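Local coordinates for protein 3-isopropylmalate dehydratase small subunit (Campylobacter jejuni, PDB 3Q3W) that catalyses, as the small subunit of isopropylmalate isomerase, the interconversion of 2-isopropylmalate and 3-isopropylmalate by way of 2-isopropylmaleate, at residues His47-Leu52 / Met61-Asn66. Numbering follows the deposited sequence.
Sequences HDLRYL and MDFNLN
Leu49 lays its CB over one face of the Phe63 ring, and the geometry qualifies as CH-pi: CB is 4.0 Å from the ring centroid and 23° off the ring normal. Leu49 CB sits off-centre toward the rim, nearest Phe63 CE1 at 3.7 Å and then CD1. The phenyl group swings out opposite its backbone N and reaches the short helix 47-50, where its CD2 also comes within 3.8 Å of both CA and CB of Arg50. The opposite face has the backbone N of Leu65, in the 3-10 turn that follows, above it toward the rim.

Polar contacts flank this packing. The carboxamide of Asn66 donates from ND2 to Arg50 O at 2.9 Å; the donor sits in the carbonyl plane on a lone pair, although the N-H...O angle of 139° shows a bent bond. Asn60 O is a second acceptor for ND2. Both segments belong to the aconitase C-terminal domain family region, and the contact joins helix 47-50 to Phe63 and the 3-10 turn 64-66, in the connection that leads to strand 73-78; Phe63 also touches Leu17 of strand 9-17.

The Arg50 and Asn66 side chains cross at about a right angle, with guanidinium and amide planes 48° apart. A water links them, donating to Asn66 OD1 at 2.7 Å and accepting from Arg50 NE at 3.3 Å. Extended from CG to NE, the arginine carries NH1 to the carbonyl oxygens of Gly42 and Leu45, while Tyr51 OH lies 3.2 Å above the guanidinium plane, over its centre.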
ATOM      1  N   HIS A  47      -3.377 -12.227   4.284  1.00 23.67           N
ATOM      2  CA  HIS A  47      -4.059 -13.507   4.483  1.00 25.10           C
ATOM      3  C   HIS A  47      -4.701 -13.708   5.853  1.00 26.06           C
ATOM      4  O   HIS A  47      -5.874 -14.079   5.940  1.00 27.44           O
ATOM      5  CB  HIS A  47      -3.050 -14.628   4.237  1.00 24.91           C
ATOM      6  CG  HIS A  47      -3.581 -15.987   4.489  1.00 27.58           C
ATOM      7  ND1 HIS A  47      -3.587 -16.569   5.738  1.00 30.40           N
ATOM      8  CD2 HIS A  47      -4.130 -16.893   3.648  1.00 29.93           C
ATOM      9  CE1 HIS A  47      -4.070 -17.796   5.645  1.00 29.34           C
ATOM     10  NE2 HIS A  47      -4.398 -18.020   4.389  1.00 29.74           N
ATOM     11  N   ASP A  48      -3.928 -13.474   6.910  1.00 28.10           N
ATOM     12  CA  ASP A  48      -4.358 -13.793   8.269  1.00 29.61           C
ATOM     13  C   ASP A  48      -5.390 -12.799   8.781  1.00 30.01           C
ATOM     14  O   ASP A  48      -6.254 -13.143   9.602  1.00 28.66           O
ATOM     15  CB  ASP A  48      -3.166 -13.818   9.206  1.00 31.42           C
ATOM     16  CG  ASP A  48      -2.103 -14.827   8.767  1.00 32.88           C
ATOM     17  OD1 ASP A  48      -2.434 -15.831   8.086  1.00 30.68           O
ATOM     18  OD2 ASP A  48      -0.936 -14.586   9.091  1.00 35.23           O
ATOM     19  N   LEU A  49      -5.330 -11.578   8.262  1.00 28.93           N
ATOM     20  CA  LEU A  49      -6.406 -10.587   8.510  1.00 28.66           C
ATOM     21  C   LEU A  49      -7.647 -10.761   7.582  1.00 27.17           C
ATOM     22  O   LEU A  49      -8.780 -10.321   7.917  1.00 26.00           O
ATOM     23  CB  LEU A  49      -5.818  -9.182   8.322  1.00 28.37           C
ATOM     24  CG  LEU A  49      -4.576  -8.885   9.175  1.00 31.16           C
ATOM     25  CD1 LEU A  49      -3.783  -7.688   8.601  1.00 34.06           C
ATOM     26  CD2 LEU A  49      -4.954  -8.626  10.621  1.00 34.30           C
ATOM     27  N   ARG A  50      -7.453 -11.382   6.416  1.00 25.36           N
ATOM     28  CA  ARG A  50      -8.428 -11.307   5.310  1.00 23.22           C
ATOM     29  C   ARG A  50      -9.368 -12.472   5.227  1.00 22.67           C
ATOM     30  O   ARG A  50     -10.494 -12.306   4.847  1.00 20.64           O
ATOM     31  CB  ARG A  50      -7.691 -11.068   3.993  1.00 23.45           C
ATOM     32  CG  ARG A  50      -8.425 -11.194   2.650  1.00 22.90           C
ATOM     33  CD  ARG A  50      -7.374 -11.003   1.575  1.00 21.30           C
ATOM     34  NE  ARG A  50      -7.914 -11.054   0.231  1.00 21.99           N
ATOM     35  CZ  ARG A  50      -7.188 -10.977  -0.883  1.00 21.89           C
ATOM     36  NH1 ARG A  50      -5.857 -10.846  -0.806  1.00 20.85           N
ATOM     37  NH2 ARG A  50      -7.789 -11.009  -2.071  1.00 17.02           N
ATOM     38  N   TYR A  51      -8.934 -13.632   5.670  1.00 24.10           N
ATOM     39  CA  TYR A  51      -9.685 -14.869   5.539  1.00 24.17           C
ATOM     40  C   TYR A  51      -9.936 -15.465   6.920  1.00 24.15           C
ATOM     41  O   TYR A  51      -9.074 -15.426   7.782  1.00 24.89           O
ATOM     42  CB  TYR A  51      -8.858 -15.899   4.703  1.00 24.26           C
ATOM     43  CG  TYR A  51      -8.528 -15.443   3.312  1.00 24.69           C
ATOM     44  CD1 TYR A  51      -9.532 -15.250   2.378  1.00 23.23           C
ATOM     45  CD2 TYR A  51      -7.212 -15.238   2.906  1.00 21.83           C
ATOM     46  CE1 TYR A  51      -9.245 -14.821   1.121  1.00 25.50           C
ATOM     47  CE2 TYR A  51      -6.933 -14.796   1.643  1.00 25.85           C
ATOM     48  CZ  TYR A  51      -7.961 -14.600   0.753  1.00 23.24           C
ATOM     49  OH  TYR A  51      -7.704 -14.191  -0.552  1.00 25.43           O
ATOM     50  N   LEU A  52     -11.120 -16.018   7.113  1.00 26.52           N
ATOM     51  CA  LEU A  52     -11.479 -16.736   8.322  1.00 29.26           C
ATOM     52  C   LEU A  52     -11.127 -18.231   8.231  1.00 31.91           C
ATOM     53  O   LEU A  52     -10.980 -18.901   9.267  1.00 33.31           O
ATOM     54  CB  LEU A  52     -12.975 -16.603   8.597  1.00 29.57           C
ATOM     55  CG  LEU A  52     -13.563 -15.194   8.763  1.00 28.90           C
ATOM     56  CD1 LEU A  52     -15.104 -15.289   8.915  1.00 26.72           C
ATOM     57  CD2 LEU A  52     -12.907 -14.568   9.944  1.00 31.03           C
HETATM   58  N   MSE A  61     -15.169 -10.241   7.051  1.00 26.74           N
HETATM   59  CA  MSE A  61     -15.783  -8.927   6.753  1.00 27.54           C
HETATM   60  C   MSE A  61     -15.435  -7.777   7.698  1.00 28.92           C
HETATM   61  O   MSE A  61     -15.748  -6.634   7.397  1.00 29.68           O
HETATM   62  CB  MSE A  61     -17.293  -9.016   6.595  1.00 29.31           C
HETATM   63  CG  MSE A  61     -17.749 -10.010   5.514  1.00 30.32           C
HETATM   64 SE   MSE A  61     -17.016  -9.457   3.782  0.70 33.92          SE
HETATM   65  CE  MSE A  61     -17.908  -7.828   3.525  1.00 28.71           C
ATOM     66  N   ASP A  62     -14.749  -8.043   8.795  1.00 28.98           N
ATOM     67  CA  ASP A  62     -14.229  -6.964   9.630  1.00 31.09           C
ATOM     68  C   ASP A  62     -12.919  -6.386   9.115  1.00 30.38           C
ATOM     69  O   ASP A  62     -12.427  -5.422   9.674  1.00 32.35           O
ATOM     70  CB  ASP A  62     -14.018  -7.415  11.092  1.00 31.76           C
ATOM     71  CG  ASP A  62     -14.109  -6.255  12.076  1.00 35.51           C
ATOM     72  OD1 ASP A  62     -14.865  -5.288  11.828  1.00 32.84           O
ATOM     73  OD2 ASP A  62     -13.441  -6.321  13.113  1.00 39.88           O
ATOM     74  N   PHE A  63     -12.351  -6.991   8.070  1.00 28.58           N
ATOM     75  CA  PHE A  63     -11.191  -6.451   7.396  1.00 27.49           C
ATOM     76  C   PHE A  63     -11.667  -5.500   6.298  1.00 25.23           C
ATOM     77  O   PHE A  63     -12.427  -5.875   5.389  1.00 25.10           O
ATOM     78  CB  PHE A  63     -10.353  -7.603   6.814  1.00 26.97           C
ATOM     79  CG  PHE A  63      -9.040  -7.183   6.302  1.00 27.42           C
ATOM     80  CD1 PHE A  63      -8.167  -6.456   7.098  1.00 29.34           C
ATOM     81  CD2 PHE A  63      -8.645  -7.512   5.004  1.00 28.08           C
ATOM     82  CE1 PHE A  63      -6.944  -6.085   6.604  1.00 28.32           C
ATOM     83  CE2 PHE A  63      -7.402  -7.140   4.537  1.00 25.09           C
ATOM     84  CZ  PHE A  63      -6.588  -6.411   5.306  1.00 24.64           C
ATOM     85  N   ASN A  64     -11.242  -4.266   6.375  1.00 24.32           N
ATOM     86  CA  ASN A  64     -11.799  -3.251   5.484  1.00 24.99           C
ATOM     87  C   ASN A  64     -11.680  -3.569   3.984  1.00 25.11           C
ATOM     88  O   ASN A  64     -12.620  -3.287   3.212  1.00 24.26           O
ATOM     89  CB  ASN A  64     -11.189  -1.876   5.791  1.00 25.23           C
ATOM     90  CG  ASN A  64     -11.915  -1.134   6.921  1.00 28.30           C
ATOM     91  OD1 ASN A  64     -13.073  -1.411   7.206  1.00 30.78           O
ATOM     92  ND2 ASN A  64     -11.220  -0.180   7.553  1.00 26.88           N
ATOM     93  N   LEU A  65     -10.568  -4.173   3.560  1.00 24.24           N
ATOM     94  CA  LEU A  65     -10.384  -4.476   2.128  1.00 24.89           C
ATOM     95  C   LEU A  65     -11.393  -5.428   1.581  1.00 23.27           C
ATOM     96  O   LEU A  65     -11.538  -5.503   0.371  1.00 25.38           O
ATOM     97  CB  LEU A  65      -8.977  -5.016   1.778  1.00 23.82           C
ATOM     98  CG  LEU A  65      -7.845  -4.014   1.703  1.00 27.80           C
ATOM     99  CD1 LEU A  65      -6.442  -4.722   1.674  1.00 23.47           C
ATOM    100  CD2 LEU A  65      -7.995  -3.006   0.558  1.00 24.63           C
ATOM    101  N   ASN A  66     -12.111  -6.139   2.448  1.00 23.38           N
ATOM    102  CA  ASN A  66     -13.161  -7.056   2.041  1.00 22.74           C
ATOM    103  C   ASN A  66     -14.546  -6.400   1.803  1.00 23.66           C
ATOM    104  O   ASN A  66     -15.443  -6.999   1.178  1.00 22.36           O
ATOM    105  CB  ASN A  66     -13.283  -8.220   3.072  1.00 24.41           C
ATOM    106  CG  ASN A  66     -12.113  -9.226   2.984  1.00 23.24           C
ATOM    107  OD1 ASN A  66     -11.466  -9.333   1.954  1.00 22.29           O
ATOM    108  ND2 ASN A  66     -11.800  -9.890   4.085  1.00 22.46           N
TER
HETATM  109  O   HOH W   1     -10.978 -10.202  -0.585  1.00 25.58           O